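Local coordinates for alanine glyoxylate transaminase (Thermococcus litoralis, PDB 2ZC0), which probably catalyses pyridoxal-phosphate-dependent transfer of an amino group from alanine to glyoxylate, at residues 123-132 with 174-185. Sequence-based numbering, arbitrary orientation.
Sequences DVVITENPSY and KVKLIYTIPTGQ. With PMP (4'-deoxy-4'-aminopyridoxal-5'-phosphate), chain F.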
# COMPACT_ATOMS: atom_id res chain seq x y z
N ASP A 123 8.37 -2.03 5.00
CA ASP A 123 9.29 -1.59 6.04
C ASP A 123 9.82 -2.81 6.79
O ASP A 123 9.08 -3.78 7.02
CB ASP A 123 8.60 -0.69 7.07
CG ASP A 123 8.45 0.75 6.61
OD1 ASP A 123 8.94 1.12 5.52
OD2 ASP A 123 7.84 1.53 7.37
N VAL A 124 11.09 -2.77 7.17
CA VAL A 124 11.68 -3.85 7.95
C VAL A 124 11.59 -3.40 9.39
O VAL A 124 11.89 -2.26 9.71
CB VAL A 124 13.17 -4.06 7.62
CG1 VAL A 124 13.85 -4.85 8.75
CG2 VAL A 124 13.31 -4.79 6.30
N VAL A 125 11.14 -4.28 10.26
CA VAL A 125 11.09 -3.94 11.67
C VAL A 125 11.90 -5.03 12.35
O VAL A 125 11.70 -6.22 12.08
CB VAL A 125 9.64 -3.92 12.24
CG1 VAL A 125 8.85 -5.07 11.71
CG2 VAL A 125 9.68 -3.97 13.74
N ILE A 126 12.86 -4.63 13.18
CA ILE A 126 13.69 -5.61 13.85
C ILE A 126 13.13 -5.96 15.22
O ILE A 126 12.62 -5.10 15.94
CB ILE A 126 15.18 -5.13 13.91
CG1 ILE A 126 15.94 -5.80 15.05
CG2 ILE A 126 15.24 -3.64 14.02
CD1 ILE A 126 15.66 -5.21 16.42
N THR A 127 13.22 -7.24 15.57
CA THR A 127 12.71 -7.75 16.83
C THR A 127 13.71 -8.74 17.41
O THR A 127 14.75 -9.00 16.81
CB THR A 127 11.41 -8.54 16.62
OG1 THR A 127 11.70 -9.73 15.89
CG2 THR A 127 10.41 -7.71 15.81
N GLU A 128 13.40 -9.28 18.57
CA GLU A 128 14.26 -10.30 19.19
C GLU A 128 13.90 -11.59 18.46
O GLU A 128 12.91 -11.62 17.71
CB GLU A 128 13.95 -10.41 20.68
CG GLU A 128 14.52 -9.26 21.51
CD GLU A 128 13.56 -8.76 22.58
OE1 GLU A 128 12.42 -9.25 22.65
OE2 GLU A 128 13.96 -7.87 23.36
N ASN A 129 14.71 -12.64 18.62
CA ASN A 129 14.41 -13.94 18.00
C ASN A 129 14.63 -15.01 19.07
O ASN A 129 15.77 -15.24 19.49
CB ASN A 129 15.29 -14.22 16.78
CG ASN A 129 14.91 -15.52 16.05
OD1 ASN A 129 13.77 -16.00 16.16
ND2 ASN A 129 15.85 -16.09 15.30
N PRO A 130 13.54 -15.65 19.54
CA PRO A 130 12.15 -15.43 19.14
C PRO A 130 11.56 -14.15 19.74
O PRO A 130 12.26 -13.40 20.42
CB PRO A 130 11.44 -16.65 19.69
CG PRO A 130 12.15 -16.80 21.03
CD PRO A 130 13.61 -16.67 20.61
N SER A 131 10.27 -13.91 19.47
CA SER A 131 9.55 -12.74 20.00
C SER A 131 8.08 -13.14 20.15
O SER A 131 7.69 -14.23 19.75
CB SER A 131 9.69 -11.54 19.05
OG SER A 131 8.93 -10.42 19.49
N TYR A 132 7.28 -12.26 20.75
CA TYR A 132 5.85 -12.52 20.97
C TYR A 132 5.15 -12.70 19.62
O TYR A 132 5.08 -11.75 18.84
CB TYR A 132 5.24 -11.32 21.73
CG TYR A 132 3.77 -11.46 22.05
CD1 TYR A 132 2.94 -10.34 22.07
CD2 TYR A 132 3.21 -12.71 22.31
CE1 TYR A 132 1.58 -10.45 22.33
CE2 TYR A 132 1.84 -12.84 22.58
CZ TYR A 132 1.03 -11.71 22.58
OH TYR A 132 -0.32 -11.83 22.82
N LYS A 174 15.57 -0.53 4.22
CA LYS A 174 15.10 0.53 5.09
C LYS A 174 14.53 -0.05 6.37
O LYS A 174 13.67 -0.92 6.35
CB LYS A 174 14.04 1.36 4.40
CG LYS A 174 13.31 2.29 5.35
CD LYS A 174 12.15 2.93 4.64
CE LYS A 174 11.31 3.77 5.57
NZ LYS A 174 9.97 3.97 4.94
N VAL A 175 15.02 0.45 7.50
CA VAL A 175 14.54 -0.00 8.79
C VAL A 175 14.37 1.22 9.67
O VAL A 175 15.09 2.21 9.53
CB VAL A 175 15.55 -0.96 9.46
CG1 VAL A 175 16.92 -0.29 9.57
CG2 VAL A 175 15.04 -1.36 10.85
N LYS A 176 13.41 1.19 10.59
CA LYS A 176 13.26 2.37 11.43
C LYS A 176 12.87 2.04 12.85
O LYS A 176 13.14 2.82 13.76
CB LYS A 176 12.21 3.32 10.84
CG LYS A 176 10.80 3.03 11.30
CD LYS A 176 9.77 4.06 10.80
CE LYS A 176 9.46 3.88 9.31
NZ LYS A 176 8.27 4.68 8.93
N LEU A 177 12.23 0.89 13.05
CA LEU A 177 11.79 0.52 14.39
C LEU A 177 12.42 -0.75 14.91
O LEU A 177 12.82 -1.63 14.14
CB LEU A 177 10.26 0.34 14.42
CG LEU A 177 9.32 1.39 13.81
CD1 LEU A 177 7.89 0.83 13.75
CD2 LEU A 177 9.38 2.66 14.62
N ILE A 178 12.47 -0.83 16.23
CA ILE A 178 12.98 -1.98 16.93
C ILE A 178 11.95 -2.23 18.01
O ILE A 178 11.68 -1.34 18.81
CB ILE A 178 14.32 -1.70 17.62
CG1 ILE A 178 15.44 -1.57 16.58
CG2 ILE A 178 14.62 -2.81 18.62
CD1 ILE A 178 16.79 -1.25 17.21
N TYR A 179 11.35 -3.41 18.00
CA TYR A 179 10.36 -3.83 18.99
C TYR A 179 11.10 -4.76 19.95
O TYR A 179 11.74 -5.73 19.52
CB TYR A 179 9.22 -4.58 18.31
CG TYR A 179 8.27 -5.33 19.25
CD1 TYR A 179 8.28 -6.72 19.30
CD2 TYR A 179 7.39 -4.65 20.09
CE1 TYR A 179 7.43 -7.43 20.15
CE2 TYR A 179 6.52 -5.36 20.96
CZ TYR A 179 6.56 -6.74 20.97
OH TYR A 179 5.74 -7.46 21.83
N THR A 180 11.01 -4.45 21.25
CA THR A 180 11.67 -5.25 22.27
C THR A 180 10.82 -5.42 23.53
O THR A 180 10.03 -4.55 23.89
CB THR A 180 13.04 -4.62 22.66
OG1 THR A 180 13.59 -5.31 23.78
CG2 THR A 180 12.86 -3.15 23.01
N ILE A 181 11.00 -6.57 24.19
CA ILE A 181 10.31 -6.91 25.43
C ILE A 181 11.45 -7.16 26.43
O ILE A 181 11.81 -8.30 26.71
CB ILE A 181 9.50 -8.22 25.27
CG1 ILE A 181 8.68 -8.17 23.96
CG2 ILE A 181 8.60 -8.43 26.49
CD1 ILE A 181 8.00 -9.48 23.58
N PRO A 182 12.05 -6.08 26.96
CA PRO A 182 13.17 -6.16 27.92
C PRO A 182 12.97 -7.04 29.16
O PRO A 182 13.86 -7.83 29.49
CB PRO A 182 13.43 -4.70 28.27
CG PRO A 182 12.97 -3.95 27.03
CD PRO A 182 11.68 -4.67 26.72
N THR A 183 11.83 -6.92 29.82
CA THR A 183 11.60 -7.70 31.04
C THR A 183 10.59 -8.84 30.95
O THR A 183 9.43 -8.65 30.52
CB THR A 183 11.18 -6.77 32.20
OG1 THR A 183 12.18 -5.76 32.38
CG2 THR A 183 11.03 -7.56 33.48
N GLY A 184 11.04 -10.03 31.38
CA GLY A 184 10.22 -11.23 31.37
C GLY A 184 9.56 -11.46 30.02
O GLY A 184 8.34 -11.57 29.91
N GLN A 185 10.39 -11.55 28.98
CA GLN A 185 9.91 -11.73 27.62
C GLN A 185 9.01 -12.93 27.38
O GLN A 185 9.12 -13.97 28.04
CB GLN A 185 11.09 -11.83 26.63
CG GLN A 185 10.69 -11.57 25.17
CD GLN A 185 11.30 -12.54 24.17
OE1 GLN A 185 11.09 -13.75 24.26
NE2 GLN A 185 12.05 -12.02 23.21
N1 PMP F . 2.87 -7.93 24.94
C2 PMP F . 3.32 -9.16 25.30
C2A PMP F . 4.83 -9.39 25.22
C3 PMP F . 2.43 -10.17 25.74
O3 PMP F . 2.92 -11.42 26.10
C4 PMP F . 1.01 -9.88 25.79
C4A PMP F . 0.05 -10.99 26.27
N4A PMP F . -0.92 -11.39 25.26
C5 PMP F . 0.56 -8.47 25.37
C6 PMP F . 1.54 -7.54 24.95
C5A PMP F . -0.92 -8.03 25.38
O4P PMP F . -1.28 -8.03 26.43
P PMP F . -2.85 -7.48 26.52
O1P PMP F . -3.18 -5.82 27.38
O2P PMP F . -3.76 -8.81 27.56
O3P PMP F . -3.67 -7.38 24.91
O HOH W 1 7.75 4.17 6.31
O HOH W 2 10.64 -0.16 10.76
O HOH W 3 10.88 -8.70 20.39
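I126 and I178 form the tight middle of this strand pair. Their side chains lie side by side and point the same way: CG1 of I126 is anti to the backbone N (chi1 157°), which carries CD1 to 3.4 Å from I178 CG2, while I126 CG2 lies 3.3 Å from I178 CG1; both are tighter than usual van der Waals contact. Two backbone hydrogen bonds fix the register here, I126 N giving to L177 O and Y179 N to I126 O (3.0 Å). Toward D123, water enters between the strands: water 2 bridges V124 O and L177 N. D123 shares salt bridges with K174 (OD1 to NZ 3.1 Å) and K176, whose amines both give to water 1; D123 OD2 also accepts from D120 N, and K176 NZ gives to Y6 O of a neighbouring subunit. The segments 124-129 and 175-180 are neighbouring parallel strands in the large sheet of the fold-type I aminotransferases, in which cofactor-binding loops follow the C-terminal ends of strands. At that end the carboxylate of E128 is held from both faces: T180 OG1 gives to OE2 (2.6 Å) from one side of the plane, Q185 NE2 to OE1 (2.9 Å) from the other, and water 3 also gives to OE1. Q185 NE2 reaches P130 O as well, past the cis peptide, tying the two loops together. Replacing E128 by alanine would probably leave T180 OG1 without this acceptor and Q185 NE2 with only its bond to P130 O of the two described here, and open a gap between the strand ends. Beyond, Y132 lays one ring face against PMP, whose C3 lies 3.5 Å above the plane of the Y132 ring, offset toward the rim; Y132 OH accepts from N4A, while I181 CD1 packs 3.6 Å from PMP C2A.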